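Local coordinates for transaminase (Bacillus megaterium, PDB 5G0A), which probably transfers amino groups between amines and carbonyl compounds with S selectivity, using pyridoxal-5'-phosphate as its cofactor, at residues R277-Y287 with D382-V390; K114-E123 with D321-A332. All coordinates share one frame; numbering follows the deposited sequence.

Contact 1. Residues R277-Y287 with D382-V390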
loop_
_atom_site.group_PDB
_atom_site.type_symbol
_atom_site.label_atom_id
_atom_site.label_comp_id
_atom_site.label_asym_id
_atom_site.label_seq_id
_atom_site.Cartn_x
_atom_site.Cartn_y
_atom_site.Cartn_z
ATOM N N ARG B 277 3.596 30.494 -20.948
ATOM C CA ARG B 277 4.284 30.861 -19.722
ATOM C C ARG B 277 5.808 31.000 -19.905
ATOM O O ARG B 277 6.444 31.841 -19.257
ATOM C CB ARG B 277 3.961 29.817 -18.609
ATOM C CG ARG B 277 4.688 29.973 -17.271
ATOM C CD ARG B 277 4.496 31.353 -16.626
ATOM N NE ARG B 277 3.065 31.640 -16.442
ATOM C CZ ARG B 277 2.581 32.808 -16.023
ATOM N NH1 ARG B 277 3.416 33.805 -15.705
ATOM N NH2 ARG B 277 1.261 32.977 -15.911
ATOM N N THR B 278 6.371 30.168 -20.782
ATOM C CA THR B 278 7.830 30.099 -20.959
ATOM C C THR B 278 8.259 30.693 -22.305
ATOM O O THR B 278 9.414 30.528 -22.721
ATOM C CB THR B 278 8.369 28.635 -20.883
ATOM O OG1 THR B 278 8.014 27.918 -22.072
ATOM C CG2 THR B 278 7.807 27.909 -19.631
ATOM N N GLY B 279 7.338 31.367 -22.991
ATOM C CA GLY B 279 7.680 32.005 -24.284
ATOM C C GLY B 279 7.559 31.107 -25.499
ATOM O O GLY B 279 7.954 31.493 -26.609
ATOM N N LYS B 280 7.051 29.888 -25.283
ATOM C CA LYS B 280 6.586 29.000 -26.347
ATOM C C LYS B 280 5.220 28.493 -25.885
ATOM O O LYS B 280 4.834 28.759 -24.735
ATOM C CB LYS B 280 7.561 27.832 -26.564
ATOM C CG LYS B 280 8.909 28.264 -27.148
ATOM C CD LYS B 280 9.791 27.079 -27.509
ATOM C CE LYS B 280 11.079 27.562 -28.191
ATOM N NZ LYS B 280 10.834 27.961 -29.615
ATOM N N TRP B 281 4.481 27.817 -26.756
ATOM C CA TRP B 281 3.152 27.312 -26.348
ATOM C C TRP B 281 3.283 26.426 -25.102
ATOM O O TRP B 281 2.541 26.599 -24.128
ATOM C CB TRP B 281 2.442 26.591 -27.468
ATOM C CG TRP B 281 1.740 27.578 -28.375
ATOM C CD1 TRP B 281 2.125 27.939 -29.639
ATOM C CD2 TRP B 281 0.558 28.340 -28.077
ATOM N NE1 TRP B 281 1.252 28.892 -30.152
ATOM C CE2 TRP B 281 0.269 29.134 -29.227
ATOM C CE3 TRP B 281 -0.294 28.421 -26.967
ATOM C CZ2 TRP B 281 -0.820 30.002 -29.283
ATOM C CZ3 TRP B 281 -1.396 29.288 -27.028
ATOM C CH2 TRP B 281 -1.646 30.064 -28.175
ATOM N N PHE B 282 4.260 25.516 -25.123
ATOM C CA PHE B 282 4.478 24.615 -23.973
ATOM C C PHE B 282 5.944 24.511 -23.593
ATOM O O PHE B 282 6.823 24.638 -24.448
ATOM C CB PHE B 282 3.933 23.226 -24.280
ATOM C CG PHE B 282 2.451 23.195 -24.435
ATOM C CD1 PHE B 282 1.639 23.212 -23.309
ATOM C CD2 PHE B 282 1.860 23.179 -25.690
ATOM C CE1 PHE B 282 0.240 23.186 -23.440
ATOM C CE2 PHE B 282 0.479 23.146 -25.833
ATOM C CZ PHE B 282 -0.333 23.174 -24.711
ATOM N N GLY B 283 6.192 24.290 -22.303
ATOM C CA GLY B 283 7.551 24.202 -21.766
ATOM C C GLY B 283 8.412 23.170 -22.466
ATOM O O GLY B 283 9.602 23.431 -22.704
ATOM N N TYR B 284 7.841 22.016 -22.802
ATOM C CA TYR B 284 8.639 20.941 -23.435
ATOM C C TYR B 284 9.192 21.364 -24.792
ATOM O O TYR B 284 10.161 20.781 -25.275
ATOM C CB TYR B 284 7.867 19.602 -23.571
ATOM C CG TYR B 284 6.768 19.590 -24.621
ATOM C CD1 TYR B 284 7.060 19.307 -25.965
ATOM C CD2 TYR B 284 5.437 19.844 -24.269
ATOM C CE1 TYR B 284 6.067 19.283 -26.921
ATOM C CE2 TYR B 284 4.421 19.826 -25.226
ATOM C CZ TYR B 284 4.756 19.566 -26.554
ATOM O OH TYR B 284 3.777 19.535 -27.508
ATOM N N GLN B 285 8.549 22.347 -25.416
ATOM C CA GLN B 285 8.939 22.773 -26.778
ATOM C C GLN B 285 10.299 23.452 -26.861
ATOM O O GLN B 285 10.857 23.608 -27.961
ATOM C CB GLN B 285 7.858 23.654 -27.409
ATOM C CG GLN B 285 6.578 22.869 -27.643
ATOM C CD GLN B 285 5.454 23.709 -28.206
ATOM O OE1 GLN B 285 5.189 24.829 -27.747
ATOM N NE2 GLN B 285 4.787 23.173 -29.205
ATOM N N HIS B 286 10.832 23.865 -25.720
ATOM C CA HIS B 286 12.220 24.336 -25.687
ATOM C C HIS B 286 13.246 23.247 -25.969
ATOM O O HIS B 286 14.404 23.570 -26.263
ATOM C CB HIS B 286 12.542 24.997 -24.355
ATOM C CG HIS B 286 11.808 26.277 -24.141
ATOM N ND1 HIS B 286 12.266 27.488 -24.624
ATOM C CD2 HIS B 286 10.626 26.534 -23.533
ATOM C CE1 HIS B 286 11.410 28.441 -24.294
ATOM N NE2 HIS B 286 10.398 27.886 -23.641
ATOM N N TYR B 287 12.826 21.975 -25.900
ATOM C CA TYR B 287 13.781 20.846 -25.871
ATOM C C TYR B 287 13.798 19.920 -27.092
ATOM O O TYR B 287 14.499 18.900 -27.090
ATOM C CB TYR B 287 13.610 20.050 -24.548
ATOM C CG TYR B 287 13.794 20.956 -23.365
ATOM C CD1 TYR B 287 15.076 21.324 -22.951
ATOM C CD2 TYR B 287 12.688 21.541 -22.716
ATOM C CE1 TYR B 287 15.262 22.201 -21.903
ATOM C CE2 TYR B 287 12.870 22.420 -21.670
ATOM C CZ TYR B 287 14.158 22.741 -21.275
ATOM O OH TYR B 287 14.356 23.608 -20.249
ATOM N N ASP B 382 17.682 32.315 -13.959
ATOM C CA ASP B 382 17.433 31.538 -15.140
ATOM C C ASP B 382 15.926 31.564 -15.383
ATOM O O ASP B 382 15.148 31.856 -14.473
ATOM C CB ASP B 382 17.930 30.109 -14.908
ATOM C CG ASP B 382 18.203 29.359 -16.194
ATOM O OD1 ASP B 382 18.104 29.955 -17.286
ATOM O OD2 ASP B 382 18.519 28.153 -16.101
ATOM N N GLY B 383 15.525 31.253 -16.602
ATOM C CA GLY B 383 14.108 31.334 -16.960
ATOM C C GLY B 383 13.889 31.608 -18.415
ATOM O O GLY B 383 14.788 31.413 -19.232
ATOM N N TYR B 384 12.663 32.032 -18.732
ATOM C CA TYR B 384 12.187 32.289 -20.079
ATOM C C TYR B 384 10.755 32.819 -19.986
ATOM O O TYR B 384 10.075 32.587 -18.984
ATOM C CB TYR B 384 12.274 31.051 -20.996
ATOM C CG TYR B 384 12.036 29.675 -20.367
ATOM C CD1 TYR B 384 11.269 29.517 -19.212
ATOM C CD2 TYR B 384 12.557 28.529 -20.975
ATOM C CE1 TYR B 384 11.056 28.252 -18.661
ATOM C CE2 TYR B 384 12.336 27.267 -20.439
ATOM C CZ TYR B 384 11.577 27.138 -19.292
ATOM O OH TYR B 384 11.364 25.884 -18.755
ATOM N N GLY B 385 10.312 33.549 -21.007
ATOM C CA GLY B 385 8.938 34.086 -21.020
ATOM C C GLY B 385 8.623 34.835 -19.745
ATOM O O GLY B 385 9.369 35.733 -19.346
ATOM N N LEU B 386 7.509 34.473 -19.095
ATOM C CA LEU B 386 7.164 35.045 -17.799
ATOM C C LEU B 386 7.297 34.024 -16.649
ATOM O O LEU B 386 6.400 33.884 -15.806
ATOM C CB LEU B 386 5.736 35.622 -17.839
ATOM C CG LEU B 386 5.530 37.028 -18.446
ATOM C CD1 LEU B 386 6.287 38.097 -17.673
ATOM C CD2 LEU B 386 5.881 37.059 -19.933
ATOM N N LEU B 387 8.428 33.324 -16.605
ATOM C CA LEU B 387 8.708 32.397 -15.515
ATOM C C LEU B 387 10.206 32.457 -15.197
ATOM O O LEU B 387 11.034 31.974 -15.978
ATOM C CB LEU B 387 8.290 30.969 -15.903
ATOM C CG LEU B 387 8.398 29.889 -14.799
ATOM C CD1 LEU B 387 7.486 30.187 -13.608
ATOM C CD2 LEU B 387 8.094 28.522 -15.381
ATOM N N TRP B 388 10.540 33.061 -14.066
ATOM C CA TRP B 388 11.944 33.309 -13.728
ATOM C C TRP B 388 12.275 32.794 -12.336
ATOM O O TRP B 388 11.484 32.937 -11.401
ATOM C CB TRP B 388 12.306 34.807 -13.930
ATOM C CG TRP B 388 12.255 35.159 -15.397
ATOM C CD1 TRP B 388 11.166 35.558 -16.111
ATOM C CD2 TRP B 388 13.336 35.080 -16.330
ATOM N NE1 TRP B 388 11.500 35.721 -17.433
ATOM C CE2 TRP B 388 12.831 35.442 -17.589
ATOM C CE3 TRP B 388 14.693 34.750 -16.217
ATOM C CZ2 TRP B 388 13.628 35.476 -18.731
ATOM C CZ3 TRP B 388 15.476 34.774 -17.348
ATOM C CH2 TRP B 388 14.949 35.137 -18.584
ATOM N N ILE B 389 13.428 32.140 -12.218
ATOM C CA ILE B 389 13.966 31.808 -10.917
ATOM C C ILE B 389 15.153 32.721 -10.675
ATOM O O ILE B 389 15.900 33.010 -11.604
ATOM C CB ILE B 389 14.464 30.345 -10.808
ATOM C CG1 ILE B 389 15.449 30.015 -11.931
ATOM C CG2 ILE B 389 13.302 29.360 -10.774
ATOM C CD1 ILE B 389 16.635 29.191 -11.470
ATOM N N VAL B 390 15.297 33.173 -9.435
ATOM C CA VAL B 390 16.459 33.938 -9.002
ATOM C C VAL B 390 16.971 33.280 -7.727
ATOM O O VAL B 390 16.273 33.242 -6.695
ATOM C CB VAL B 390 16.131 35.426 -8.716
ATOM C CG1 VAL B 390 17.399 36.184 -8.311
ATOM C CG2 VAL B 390 15.474 36.100 -9.918
#

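Contact 2. Residues K114-E123 with D321-A332. Unlike the reference sequence in segment 321-332: Lys322 (reference Arg). With PLP (pyridoxal-5'-phosphate), chain K; PLP (pyridoxal-5'-phosphate), chain E.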
loop_
_atom_site.group_PDB
_atom_site.type_symbol
_atom_site.label_atom_id
_atom_site.label_comp_id
_atom_site.label_asym_id
_atom_site.label_seq_id
_atom_site.Cartn_x
_atom_site.Cartn_y
_atom_site.Cartn_z
ATOM N N LYS B 114 -5.897 12.843 -28.475
ATOM C CA LYS B 114 -7.186 13.232 -27.922
ATOM C C LYS B 114 -7.038 13.929 -26.554
ATOM O O LYS B 114 -6.079 13.712 -25.846
ATOM C CB LYS B 114 -8.085 12.004 -27.752
ATOM C CG LYS B 114 -8.739 11.496 -29.031
ATOM C CD LYS B 114 -9.777 10.443 -28.704
ATOM C CE LYS B 114 -10.778 10.238 -29.840
ATOM N NZ LYS B 114 -11.906 9.413 -29.319
ATOM N N VAL B 115 -8.013 14.770 -26.225
ATOM C CA VAL B 115 -8.071 15.505 -24.962
ATOM C C VAL B 115 -9.232 14.980 -24.090
ATOM O O VAL B 115 -10.330 14.603 -24.602
ATOM C CB VAL B 115 -8.296 17.034 -25.215
ATOM C CG1 VAL B 115 -8.449 17.806 -23.909
ATOM C CG2 VAL B 115 -7.180 17.652 -26.049
ATOM N N ARG B 116 -9.009 14.977 -22.777
ATOM C CA ARG B 116 -10.112 14.868 -21.803
ATOM C C ARG B 116 -10.059 16.106 -20.947
ATOM O O ARG B 116 -9.031 16.373 -20.314
ATOM C CB ARG B 116 -9.998 13.632 -20.898
ATOM C CG ARG B 116 -10.993 13.664 -19.713
ATOM C CD ARG B 116 -11.423 12.258 -19.288
ATOM N NE ARG B 116 -12.283 12.272 -18.079
ATOM C CZ ARG B 116 -13.597 12.466 -18.091
ATOM N NH1 ARG B 116 -14.232 12.720 -19.238
ATOM N NH2 ARG B 116 -14.262 12.443 -16.945
ATOM N N PHE B 117 -11.151 16.873 -20.928
ATOM C CA PHE B 117 -11.201 18.045 -20.058
ATOM C C PHE B 117 -11.721 17.667 -18.680
ATOM O O PHE B 117 -12.665 16.875 -18.553
ATOM C CB PHE B 117 -12.109 19.119 -20.671
ATOM C CG PHE B 117 -11.528 19.746 -21.907
ATOM C CD1 PHE B 117 -10.503 20.667 -21.790
ATOM C CD2 PHE B 117 -12.019 19.415 -23.181
ATOM C CE1 PHE B 117 -9.945 21.275 -22.919
ATOM C CE2 PHE B 117 -11.471 20.001 -24.318
ATOM C CZ PHE B 117 -10.437 20.936 -24.182
ATOM N N VAL B 118 -11.108 18.279 -17.677
ATOM C CA VAL B 118 -11.538 18.187 -16.285
ATOM C C VAL B 118 -11.555 19.588 -15.684
ATOM O O VAL B 118 -11.505 20.576 -16.419
ATOM C CB VAL B 118 -10.635 17.198 -15.488
ATOM C CG1 VAL B 118 -10.917 15.752 -15.920
ATOM C CG2 VAL B 118 -9.146 17.526 -15.677
ATOM N N SER B 119 -11.639 19.711 -14.351
ATOM C CA SER B 119 -11.828 21.071 -13.794
ATOM C C SER B 119 -10.601 21.701 -13.177
ATOM O O SER B 119 -10.599 22.908 -12.941
ATOM C CB SER B 119 -12.966 21.100 -12.737
ATOM O OG SER B 119 -14.201 20.784 -13.346
ATOM N N THR B 120 -9.572 20.897 -12.883
ATOM C CA THR B 120 -8.387 21.391 -12.202
ATOM C C THR B 120 -7.107 20.701 -12.700
ATOM O O THR B 120 -7.178 19.659 -13.350
ATOM C CB THR B 120 -8.464 21.207 -10.662
ATOM O OG1 THR B 120 -8.378 19.810 -10.317
ATOM C CG2 THR B 120 -9.790 21.777 -10.056
ATOM N N GLY B 121 -5.950 21.288 -12.371
ATOM C CA GLY B 121 -4.671 20.699 -12.758
ATOM C C GLY B 121 -4.457 19.367 -12.050
ATOM O O GLY B 121 -3.953 18.420 -12.656
ATOM N N SER B 122 -4.853 19.287 -10.771
ATOM C CA SER B 122 -4.703 18.031 -10.028
ATOM C C SER B 122 -5.565 16.950 -10.654
ATOM O O SER B 122 -5.121 15.825 -10.797
ATOM C CB SER B 122 -5.079 18.179 -8.551
ATOM O OG SER B 122 -4.123 18.985 -7.889
ATOM N N GLU B 123 -6.800 17.297 -11.017
ATOM C CA GLU B 123 -7.661 16.337 -11.741
ATOM C C GLU B 123 -7.047 15.902 -13.073
ATOM O O GLU B 123 -7.175 14.741 -13.463
ATOM C CB GLU B 123 -9.065 16.894 -11.952
ATOM C CG GLU B 123 -9.901 16.856 -10.654
ATOM C CD GLU B 123 -11.363 17.195 -10.884
ATOM O OE1 GLU B 123 -11.692 17.748 -11.958
ATOM O OE2 GLU B 123 -12.185 16.867 -9.997
ATOM N N ASP B 321 -9.794 4.252 -27.154
ATOM C CA ASP B 321 -10.961 4.193 -28.031
ATOM C C ASP B 321 -11.557 2.800 -28.234
ATOM O O ASP B 321 -12.730 2.682 -28.611
ATOM C CB ASP B 321 -10.597 4.743 -29.413
ATOM C CG ASP B 321 -10.693 6.265 -29.501
ATOM O OD1 ASP B 321 -11.135 6.948 -28.543
ATOM O OD2 ASP B 321 -10.332 6.781 -30.577
ATOM N N LYS B 322 -10.758 1.757 -28.006
ATOM C CA LYS B 322 -11.220 0.378 -28.199
ATOM C C LYS B 322 -11.999 -0.175 -27.007
ATOM O O LYS B 322 -12.505 -1.290 -27.069
ATOM C CB LYS B 322 -10.040 -0.560 -28.505
ATOM C CG LYS B 322 -9.426 -0.344 -29.878
ATOM C CD LYS B 322 -8.129 -1.135 -29.990
ATOM C CE LYS B 322 -7.442 -0.835 -31.320
ATOM N NZ LYS B 322 -8.009 -1.621 -32.454
ATOM N N HIS B 323 -12.103 0.604 -25.930
ATOM C CA HIS B 323 -12.742 0.130 -24.701
ATOM C C HIS B 323 -13.796 1.093 -24.197
ATOM O O HIS B 323 -13.870 2.249 -24.657
ATOM C CB HIS B 323 -11.656 -0.045 -23.624
ATOM C CG HIS B 323 -10.533 -0.922 -24.062
ATOM N ND1 HIS B 323 -9.337 -0.421 -24.534
ATOM C CD2 HIS B 323 -10.444 -2.267 -24.161
ATOM C CE1 HIS B 323 -8.546 -1.425 -24.867
ATOM N NE2 HIS B 323 -9.190 -2.554 -24.647
ATOM N N ARG B 324 -14.622 0.601 -23.273
ATOM C CA ARG B 324 -15.569 1.437 -22.542
ATOM C C ARG B 324 -14.871 1.852 -21.250
ATOM O O ARG B 324 -14.543 1.009 -20.418
ATOM C CB ARG B 324 -16.843 0.670 -22.210
ATOM C CG ARG B 324 -17.645 0.301 -23.447
ATOM C CD ARG B 324 -18.877 -0.475 -23.072
ATOM N NE ARG B 324 -19.716 -0.685 -24.258
ATOM C CZ ARG B 324 -20.645 -1.626 -24.376
ATOM N NH1 ARG B 324 -20.867 -2.503 -23.404
ATOM N NH2 ARG B 324 -21.355 -1.678 -25.499
ATOM N N TRP B 325 -14.654 3.153 -21.094
ATOM C CA TRP B 325 -13.898 3.671 -19.947
ATOM C C TRP B 325 -14.892 4.181 -18.908
ATOM O O TRP B 325 -15.645 5.098 -19.185
ATOM C CB TRP B 325 -12.990 4.810 -20.406
ATOM C CG TRP B 325 -12.060 5.334 -19.351
ATOM C CD1 TRP B 325 -11.640 4.681 -18.207
ATOM C CD2 TRP B 325 -11.343 6.569 -19.395
ATOM N NE1 TRP B 325 -10.716 5.465 -17.530
ATOM C CE2 TRP B 325 -10.531 6.631 -18.230
ATOM C CE3 TRP B 325 -11.316 7.647 -20.301
ATOM C CZ2 TRP B 325 -9.700 7.727 -17.949
ATOM C CZ3 TRP B 325 -10.489 8.744 -20.028
ATOM C CH2 TRP B 325 -9.677 8.767 -18.863
ATOM N N GLU B 326 -14.889 3.565 -17.723
ATOM C CA GLU B 326 -15.943 3.783 -16.724
ATOM C C GLU B 326 -15.562 4.909 -15.768
ATOM O O GLU B 326 -15.461 4.706 -14.540
ATOM C CB GLU B 326 -16.167 2.500 -15.938
ATOM C CG GLU B 326 -16.744 1.375 -16.813
ATOM C CD GLU B 326 -16.957 0.093 -16.028
ATOM O OE1 GLU B 326 -16.010 -0.344 -15.360
ATOM O OE2 GLU B 326 -18.056 -0.501 -16.097
ATOM N N SER B 327 -15.373 6.099 -16.337
ATOM C CA SER B 327 -14.903 7.235 -15.539
ATOM C C SER B 327 -15.823 8.421 -15.739
ATOM O O SER B 327 -16.086 8.833 -16.884
ATOM C CB SER B 327 -13.474 7.597 -15.945
ATOM O OG SER B 327 -12.819 8.375 -14.939
ATOM N N VAL B 328 -16.336 8.964 -14.631
ATOM C CA VAL B 328 -17.174 10.158 -14.735
ATOM C C VAL B 328 -16.724 11.197 -13.716
ATOM O O VAL B 328 -16.329 10.867 -12.581
ATOM C CB VAL B 328 -18.686 9.818 -14.575
ATOM C CG1 VAL B 328 -18.952 9.114 -13.247
ATOM C CG2 VAL B 328 -19.563 11.071 -14.745
ATOM N N SER B 329 -16.753 12.452 -14.149
ATOM C CA SER B 329 -16.480 13.605 -13.297
ATOM C C SER B 329 -17.603 14.603 -13.618
ATOM O O SER B 329 -17.790 14.966 -14.779
ATOM C CB SER B 329 -15.102 14.195 -13.625
ATOM O OG SER B 329 -15.010 15.517 -13.134
ATOM N N THR B 330 -18.373 15.031 -12.614
ATOM C CA THR B 330 -19.553 15.872 -12.898
ATOM C C THR B 330 -19.204 17.050 -13.832
ATOM O O THR B 330 -19.822 17.202 -14.903
ATOM C CB THR B 330 -20.218 16.393 -11.597
ATOM O OG1 THR B 330 -20.558 15.267 -10.766
ATOM C CG2 THR B 330 -21.515 17.154 -11.925
ATOM N N TYR B 331 -18.236 17.870 -13.434
ATOM C CA TYR B 331 -17.963 19.118 -14.139
ATOM C C TYR B 331 -16.967 18.992 -15.295
ATOM O O TYR B 331 -16.644 19.982 -15.948
ATOM C CB TYR B 331 -17.571 20.240 -13.174
ATOM C CG TYR B 331 -18.689 20.516 -12.185
ATOM C CD1 TYR B 331 -20.021 20.546 -12.609
ATOM C CD2 TYR B 331 -18.425 20.708 -10.835
ATOM C CE1 TYR B 331 -21.060 20.783 -11.719
ATOM C CE2 TYR B 331 -19.471 20.966 -9.937
ATOM C CZ TYR B 331 -20.785 20.989 -10.399
ATOM O OH TYR B 331 -21.859 21.230 -9.541
ATOM N N ALA B 332 -16.479 17.775 -15.548
ATOM C CA ALA B 332 -15.605 17.576 -16.710
ATOM C C ALA B 332 -16.304 18.031 -17.990
ATOM O O ALA B 332 -17.360 17.499 -18.347
ATOM C CB ALA B 332 -15.222 16.101 -16.843
HETATM N N1 PLP K . 1.031 20.459 -11.619
HETATM C C2 PLP K . 1.831 21.552 -11.598
HETATM C C2A PLP K . 3.192 21.503 -12.255
HETATM C C3 PLP K . 1.337 22.816 -11.003
HETATM O O3 PLP K . 2.072 23.937 -10.997
HETATM C C4 PLP K . -0.006 22.836 -10.403
HETATM C C4A PLP K . -0.568 24.131 -9.817
HETATM C C5 PLP K . -0.751 21.554 -10.455
HETATM C C6 PLP K . -0.180 20.432 -11.037
HETATM C C5A PLP K . -2.124 21.398 -9.818
HETATM O O4P PLP K . -3.107 22.249 -10.367
HETATM P P PLP K . -4.382 22.609 -9.438
HETATM O O1P PLP K . -5.238 23.334 -10.441
HETATM O O2P PLP K . -4.997 21.330 -8.897
HETATM O O3P PLP K . -3.849 23.495 -8.344
HETATM N N1 PLP E . -19.796 11.867 -3.937
HETATM C C2 PLP E . -21.047 11.581 -4.324
HETATM C C2A PLP E . -22.043 10.929 -3.384
HETATM C C3 PLP E . -21.485 11.952 -5.666
HETATM O O3 PLP E . -22.746 11.679 -6.058
HETATM C C4 PLP E . -20.527 12.639 -6.556
HETATM C C4A PLP E . -20.966 13.098 -7.934
HETATM C C5 PLP E . -19.176 12.881 -6.020
HETATM C C6 PLP E . -18.866 12.463 -4.733
HETATM C C5A PLP E . -18.057 13.485 -6.851
HETATM O O4P PLP E . -18.360 14.736 -7.408
HETATM P P PLP E . -17.611 15.220 -8.734
HETATM O O1P PLP E . -16.124 15.031 -8.559
HETATM O O2P PLP E . -18.215 14.386 -9.850
HETATM O O3P PLP E . -17.970 16.661 -8.812
HETATM O O HOH W 1 -13.377 11.117 -14.425
HETATM O O HOH W 2 -17.086 12.935 -17.033
HETATM O O HOH W 3 -13.889 20.980 -17.819
HETATM O O HOH W 4 -14.005 18.099 -13.390
HETATM O O HOH W 5 -14.616 22.594 -15.571
HETATM O O HOH W 6 -14.548 15.888 -10.558
#

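Contact 1. Residues R277-Y287 with D382-V390
The backbone of Arg277-Gly279 runs past the hairpin turn of Tyr384-Leu387, with the CA atoms of Gly279 and Gly385 4.1 Å apart and Leu386 N donating to Arg277 O. This beta hairpin, strands 378-384 and 387-392, belongs to the antiparallel sheet of the class-III aminotransferase, and the loop leading to strand 293-296 packs on its turn. Gly385 leaves room for the Thr278-Gly279 backbone, and Gly279 takes a positive phi that suits glycine.

Arg277 is bent at both chi2 and chi3, which carries its guanidinium round to Leu386. There NH1 reaches Leu386 O at 3.0 Å in a nearly straight bond (166°), with the oxygen lying in the guanidinium plane. NH1 also donates to Ala445 O and NH2 to Asn57, so the arginine ties three parts of the chain together, while its CD rests on Leu387 CB.

The Tyr384 ring lies over Thr278 and His286, which sit next to each other on the same side of it. Thr278 CB is 3.6 Å from the ring centroid, over the face, and Thr278 CG2 touches Tyr384 CE1. The His286 imidazole makes an offset stack with the same phenol, planes 27° apart, and Lys280 CD covers the opposite imidazole face. Both oxygens of Thr278 lie near His286 NE2: the carbonyl O takes a weak bond from it, and OG1 is hydrogen-bonded to it at 2.9 Å.

Contact 2. Residues K114-E123 with D321-A332
Arg116 starts with CG anti to its own N (chi1 169°) and runs extended to NE, which carries CD past Trp325 and the guanidinium on to Ser327-Ser329; Lys114, its CG anti to the carbonyl carbon (-78°) and the chain extended beyond, delivers NZ to Asp321. This is the dimer-interface cofactor site of a fold-type I aminotransferase, where strand 112-118 and helix 121-136 meet loop 326-332.

Lys114 NZ meets Asp321 OD1 on its syn side at 2.7 Å, a salt bridge between side chains from opposite directions. The long aliphatic part of Arg116 suits the indole, CD lying 3.7 Å from Trp325 CZ3. Arg116 NH2 donates to two waters, one shared with Ser329 N and one with Ser327 OG, itself hydrogen-bonded to Ser166 OG of the second subunit, while Arg116 NH1 pairs with Asp87. A small side chain fits the tight end: Ala332 CB comes 3.2 Å from Phe117 O. One water links Ser119 OG, Glu123 OE1 and Ser329 OG.

The direct phosphate bonds of the two segments go to different cofactors. Gly121 N, Ser122 N and Ser122 OG grip one phosphate, whereas Thr330 N and OG1 both donate to O2P of the other. A water joins Glu123 OE2, also hydrogen-bonded to Thr120 OG1 of the second subunit, and Ser329 OG to that second phosphate. This implies jointly assembled active sites, each phosphate held by both subunits.

Overall arrangement
From the N terminus the chain first lays down 114-123, at the edge of the seven-stranded sheet and the start of helix 121-136. It reaches 277-287 in the loop between strands 265-269 and 293-296. Next comes 321-332, which closes contact 2 across 197 intervening residues, and then 382-390, which closes contact 1 across 94. The segments alternate, so the two loops cross rather than nest. Contact 1 ties the large sheet's connecting loop to the three-stranded sheet; contact 2 ties the sheet's edge to the loop facing the second subunit. Their centres lie about 28 Å apart, and their nearest atoms, about 9 Å apart, do not touch.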